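Local coordinates for protein Pab-dependent poly(a)-specific ribonuclease subunit PAN2 (Neurospora crassa, PDB 4CZX) that probably serves as the catalytic subunit of the PAN deadenylation complex, which shortens mRNA poly(A) tails, and is represented here by its N-terminal WD40 propeller domain, at residues D197-C208 with A246-T257. Numbering follows the deposited sequence.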
loop_
_atom_site.group_PDB
_atom_site.type_symbol
_atom_site.label_atom_id
_atom_site.label_comp_id
_atom_site.label_asym_id
_atom_site.label_seq_id
_atom_site.Cartn_x
_atom_site.Cartn_y
_atom_site.Cartn_z
ATOM N N ASP A 197 4.024 -35.840 -21.897
ATOM C CA ASP A 197 4.179 -34.966 -23.056
ATOM C C ASP A 197 3.493 -35.565 -24.277
ATOM O O ASP A 197 3.451 -36.787 -24.454
ATOM C CB ASP A 197 5.664 -34.725 -23.364
ATOM C CG ASP A 197 5.903 -33.413 -24.138
ATOM O OD1 ASP A 197 4.916 -32.748 -24.512
ATOM O OD2 ASP A 197 7.079 -33.043 -24.349
ATOM N N LEU A 198 2.976 -34.690 -25.133
ATOM C CA LEU A 198 2.364 -35.093 -26.390
ATOM C C LEU A 198 2.711 -34.061 -27.458
ATOM O O LEU A 198 2.639 -32.861 -27.208
ATOM C CB LEU A 198 0.836 -35.228 -26.245
ATOM C CG LEU A 198 0.082 -35.630 -27.534
ATOM C CD1 LEU A 198 -1.158 -36.469 -27.236
ATOM C CD2 LEU A 198 -0.314 -34.426 -28.396
ATOM N N ASP A 199 3.091 -34.533 -28.639
ATOM C CA ASP A 199 3.177 -33.656 -29.805
ATOM C C ASP A 199 2.573 -34.384 -30.986
ATOM O O ASP A 199 2.412 -35.607 -30.958
ATOM C CB ASP A 199 4.622 -33.233 -30.103
ATOM C CG ASP A 199 4.687 -31.972 -30.973
ATOM O OD1 ASP A 199 3.644 -31.298 -31.098
ATOM O OD2 ASP A 199 5.765 -31.666 -31.520
ATOM N N THR A 200 2.234 -33.639 -32.033
ATOM C CA THR A 200 1.644 -34.252 -33.201
ATOM C C THR A 200 1.897 -33.395 -34.434
ATOM O O THR A 200 1.950 -32.173 -34.341
ATOM C CB THR A 200 0.114 -34.493 -33.000
ATOM O OG1 THR A 200 -0.466 -34.963 -34.220
ATOM C CG2 THR A 200 -0.603 -33.211 -32.570
ATOM N N SER A 201 2.100 -34.073 -35.561
ATOM C CA SER A 201 2.136 -33.472 -36.888
ATOM C C SER A 201 0.906 -33.983 -37.616
ATOM O O SER A 201 0.132 -34.747 -37.039
ATOM C CB SER A 201 3.411 -33.858 -37.631
ATOM O OG SER A 201 3.459 -35.262 -37.865
ATOM N N ASN A 202 0.719 -33.605 -38.877
ATOM C CA ASN A 202 -0.450 -34.090 -39.597
ATOM C C ASN A 202 -0.388 -35.610 -39.782
ATOM O O ASN A 202 -1.417 -36.245 -39.999
ATOM C CB ASN A 202 -0.606 -33.385 -40.969
ATOM C CG ASN A 202 -1.016 -31.919 -40.833
ATOM O OD1 ASN A 202 -1.651 -31.520 -39.848
ATOM N ND2 ASN A 202 -0.650 -31.107 -41.821
ATOM N N ASP A 203 0.806 -36.199 -39.678
ATOM C CA ASP A 203 0.953 -37.637 -39.920
ATOM C C ASP A 203 1.206 -38.503 -38.678
ATOM O O ASP A 203 1.062 -39.730 -38.745
ATOM C CB ASP A 203 2.082 -37.896 -40.918
ATOM C CG ASP A 203 1.784 -37.332 -42.291
ATOM O OD1 ASP A 203 0.591 -37.121 -42.617
ATOM O OD2 ASP A 203 2.754 -37.110 -43.044
ATOM N N PHE A 204 1.600 -37.894 -37.561
ATOM C CA PHE A 204 1.969 -38.672 -36.377
ATOM C C PHE A 204 1.485 -38.097 -35.055
ATOM O O PHE A 204 1.314 -36.887 -34.914
ATOM C CB PHE A 204 3.493 -38.817 -36.275
ATOM C CG PHE A 204 4.129 -39.468 -37.472
ATOM C CD1 PHE A 204 4.176 -40.849 -37.586
ATOM C CD2 PHE A 204 4.695 -38.696 -38.471
ATOM C CE1 PHE A 204 4.770 -41.446 -38.702
ATOM C CE2 PHE A 204 5.286 -39.290 -39.587
ATOM C CZ PHE A 204 5.324 -40.663 -39.690
ATOM N N ILE A 205 1.280 -38.987 -34.086
ATOM C CA ILE A 205 1.286 -38.602 -32.677
ATOM C C ILE A 205 2.489 -39.236 -31.992
ATOM O O ILE A 205 2.835 -40.389 -32.280
ATOM C CB ILE A 205 0.023 -39.045 -31.921
ATOM C CG1 ILE A 205 -1.237 -38.809 -32.754
ATOM C CG2 ILE A 205 -0.044 -38.350 -30.542
ATOM C CD1 ILE A 205 -2.490 -39.345 -32.082
ATOM N N VAL A 206 3.128 -38.486 -31.098
ATOM C CA VAL A 206 4.192 -39.036 -30.269
ATOM C C VAL A 206 3.952 -38.652 -28.806
ATOM O O VAL A 206 3.533 -37.532 -28.502
ATOM C CB VAL A 206 5.594 -38.564 -30.724
ATOM C CG1 VAL A 206 6.046 -39.319 -31.968
ATOM C CG2 VAL A 206 5.615 -37.036 -30.946
ATOM N N THR A 207 4.179 -39.593 -27.892
ATOM C CA THR A 207 3.963 -39.306 -26.479
ATOM C C THR A 207 5.069 -39.853 -25.603
ATOM O O THR A 207 5.745 -40.827 -25.964
ATOM C CB THR A 207 2.625 -39.883 -25.940
ATOM O OG1 THR A 207 2.650 -41.315 -26.026
ATOM C CG2 THR A 207 1.426 -39.318 -26.706
ATOM N N CYS A 208 5.233 -39.207 -24.451
ATOM C CA CYS A 208 6.063 -39.707 -23.363
ATOM C C CYS A 208 5.172 -39.919 -22.142
ATOM O O CYS A 208 4.223 -39.179 -21.937
ATOM C CB CYS A 208 7.178 -38.714 -23.025
ATOM S SG CYS A 208 8.267 -38.332 -24.396
ATOM N N ALA A 246 12.239 -41.537 -21.715
ATOM C CA ALA A 246 11.724 -40.414 -22.507
ATOM C C ALA A 246 10.775 -39.546 -21.711
ATOM O O ALA A 246 9.703 -39.997 -21.315
ATOM C CB ALA A 246 11.040 -40.924 -23.753
ATOM N N ALA A 247 11.173 -38.292 -21.508
ATOM C CA ALA A 247 10.410 -37.345 -20.701
ATOM C C ALA A 247 9.636 -36.365 -21.583
ATOM O O ALA A 247 8.492 -36.017 -21.276
ATOM C CB ALA A 247 11.340 -36.598 -19.759
ATOM N N HIS A 248 10.269 -35.916 -22.666
ATOM C CA HIS A 248 9.639 -34.961 -23.579
ATOM C C HIS A 248 9.938 -35.292 -25.025
ATOM O O HIS A 248 10.944 -35.951 -25.341
ATOM C CB HIS A 248 10.094 -33.531 -23.269
ATOM C CG HIS A 248 9.917 -33.162 -21.833
ATOM N ND1 HIS A 248 8.698 -32.798 -21.304
ATOM C CD2 HIS A 248 10.795 -33.156 -20.806
ATOM C CE1 HIS A 248 8.836 -32.584 -20.008
ATOM N NE2 HIS A 248 10.099 -32.790 -19.683
ATOM N N VAL A 249 9.047 -34.833 -25.899
ATOM C CA VAL A 249 9.172 -35.085 -27.319
ATOM C C VAL A 249 8.517 -33.963 -28.123
ATOM O O VAL A 249 7.475 -33.414 -27.744
ATOM C CB VAL A 249 8.552 -36.452 -27.712
ATOM C CG1 VAL A 249 7.034 -36.439 -27.517
ATOM C CG2 VAL A 249 8.934 -36.845 -29.134
ATOM N N ARG A 250 9.171 -33.609 -29.221
ATOM C CA ARG A 250 8.607 -32.688 -30.196
ATOM C C ARG A 250 8.879 -33.226 -31.584
ATOM O O ARG A 250 9.970 -33.732 -31.848
ATOM C CB ARG A 250 9.207 -31.286 -30.067
ATOM C CG ARG A 250 8.769 -30.512 -28.834
ATOM C CD ARG A 250 7.303 -30.124 -28.921
ATOM N NE ARG A 250 6.870 -29.307 -27.781
ATOM C CZ ARG A 250 6.210 -29.777 -26.729
ATOM N NH1 ARG A 250 5.925 -31.075 -26.625
ATOM N NH2 ARG A 250 5.848 -28.948 -25.766
ATOM N N MET A 251 7.893 -33.103 -32.468
ATOM C CA MET A 251 8.113 -33.376 -33.886
ATOM C C MET A 251 8.974 -32.266 -34.461
ATOM O O MET A 251 8.784 -31.090 -34.130
ATOM C CB MET A 251 6.795 -33.461 -34.654
ATOM C CG MET A 251 5.931 -34.643 -34.260
ATOM S SD MET A 251 6.739 -36.226 -34.570
ATOM C CE MET A 251 6.952 -36.218 -36.358
ATOM N N HIS A 252 9.930 -32.642 -35.301
ATOM C CA HIS A 252 10.770 -31.677 -35.988
ATOM C C HIS A 252 9.935 -31.011 -37.079
ATOM O O HIS A 252 9.348 -31.702 -37.911
ATOM C CB HIS A 252 12.004 -32.362 -36.574
ATOM C CG HIS A 252 13.133 -31.427 -36.863
ATOM N ND1 HIS A 252 13.083 -30.491 -37.875
ATOM C CD2 HIS A 252 14.345 -31.285 -36.277
ATOM C CE1 HIS A 252 14.213 -29.806 -37.892
ATOM N NE2 HIS A 252 14.997 -30.270 -36.934
ATOM N N PRO A 253 9.863 -29.671 -37.066
ATOM C CA PRO A 253 8.989 -28.932 -37.990
ATOM C C PRO A 253 9.466 -28.964 -39.441
ATOM O O PRO A 253 8.673 -28.670 -40.345
ATOM C CB PRO A 253 9.023 -27.500 -37.435
ATOM C CG PRO A 253 10.328 -27.405 -36.747
ATOM C CD PRO A 253 10.585 -28.768 -36.152
ATOM N N ARG A 254 10.727 -29.320 -39.678
ATOM C CA ARG A 254 11.232 -29.349 -41.051
ATOM C C ARG A 254 11.522 -30.766 -41.520
ATOM O O ARG A 254 11.186 -31.126 -42.645
ATOM C CB ARG A 254 12.473 -28.469 -41.184
ATOM C CG ARG A 254 12.117 -26.996 -41.363
ATOM C CD ARG A 254 13.338 -26.102 -41.469
ATOM N NE ARG A 254 12.951 -24.695 -41.563
ATOM C CZ ARG A 254 13.797 -23.675 -41.452
ATOM N NH1 ARG A 254 15.088 -23.901 -41.236
ATOM N NH2 ARG A 254 13.353 -22.428 -41.554
ATOM N N MET A 255 12.141 -31.572 -40.664
ATOM C CA MET A 255 12.305 -32.993 -40.947
ATOM C C MET A 255 11.039 -33.718 -40.501
ATOM O O MET A 255 10.895 -34.065 -39.319
ATOM C CB MET A 255 13.532 -33.549 -40.234
ATOM C CG MET A 255 14.835 -32.894 -40.630
ATOM S SD MET A 255 16.167 -33.419 -39.545
ATOM C CE MET A 255 17.535 -33.491 -40.685
ATOM N N LEU A 256 10.128 -33.949 -41.445
ATOM C CA LEU A 256 8.738 -34.274 -41.111
ATOM C C LEU A 256 8.485 -35.633 -40.453
ATOM O O LEU A 256 7.455 -35.818 -39.806
ATOM C CB LEU A 256 7.874 -34.180 -42.366
ATOM C CG LEU A 256 7.688 -32.752 -42.878
ATOM C CD1 LEU A 256 6.780 -32.731 -44.100
ATOM C CD2 LEU A 256 7.139 -31.873 -41.776
ATOM N N THR A 257 9.396 -36.582 -40.620
ATOM C CA THR A 257 9.225 -37.895 -40.004
ATOM C C THR A 257 10.164 -38.086 -38.818
ATOM O O THR A 257 10.426 -39.208 -38.389
ATOM C CB THR A 257 9.476 -39.010 -41.011
ATOM O OG1 THR A 257 10.843 -38.954 -41.436
ATOM C CG2 THR A 257 8.556 -38.847 -42.205
HETATM O O HOH W 1 4.279 -30.050 -23.476
#
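Asp197 and Asp199 of strand 197-200 reach across to the parallel innermost strand 248-251 of the next propeller blade and accept hydrogen bonds from the backbone N-H of Val249 and Met251. Asp197 can be followed outward. Asp197 CB lies 3.7 Å from Ala247 O; CG, anti to the backbone N (chi1 -156°), swings the carboxylate against Arg250. Asp197 OD1 takes Arg250 NH1 on its syn side at 2.9 Å, a salt bridge whose two planes stand 71° apart, and a water that also accepts from Arg250 NH2. Val249 N meets Asp197 OD2 from above the carboxylate plane at 3.1 Å; a weak bond from His248 ND1 joins it. Arg250 NH1 also donates to Val249 O, and its NE pairs with Asp294. Asp199 OD2 receives Met251 N on its anti side at 2.7 Å, while OD1 bridges to Lys160. Toward strand 204-208, Val206 CG2 packs 3.8 Å from Val249 CG1, and Met251, bent at chi2 and chi3, brings CE 4.0 Å from Phe204 CD2. With an alanine at Arg250, Asp197 OD1 and Asp294 would probably lose this cationic partner. No backbone-to-backbone hydrogen bond links the two segments; buried carboxylates gripping main-chain N-H groups, beside an apolar seam, join them.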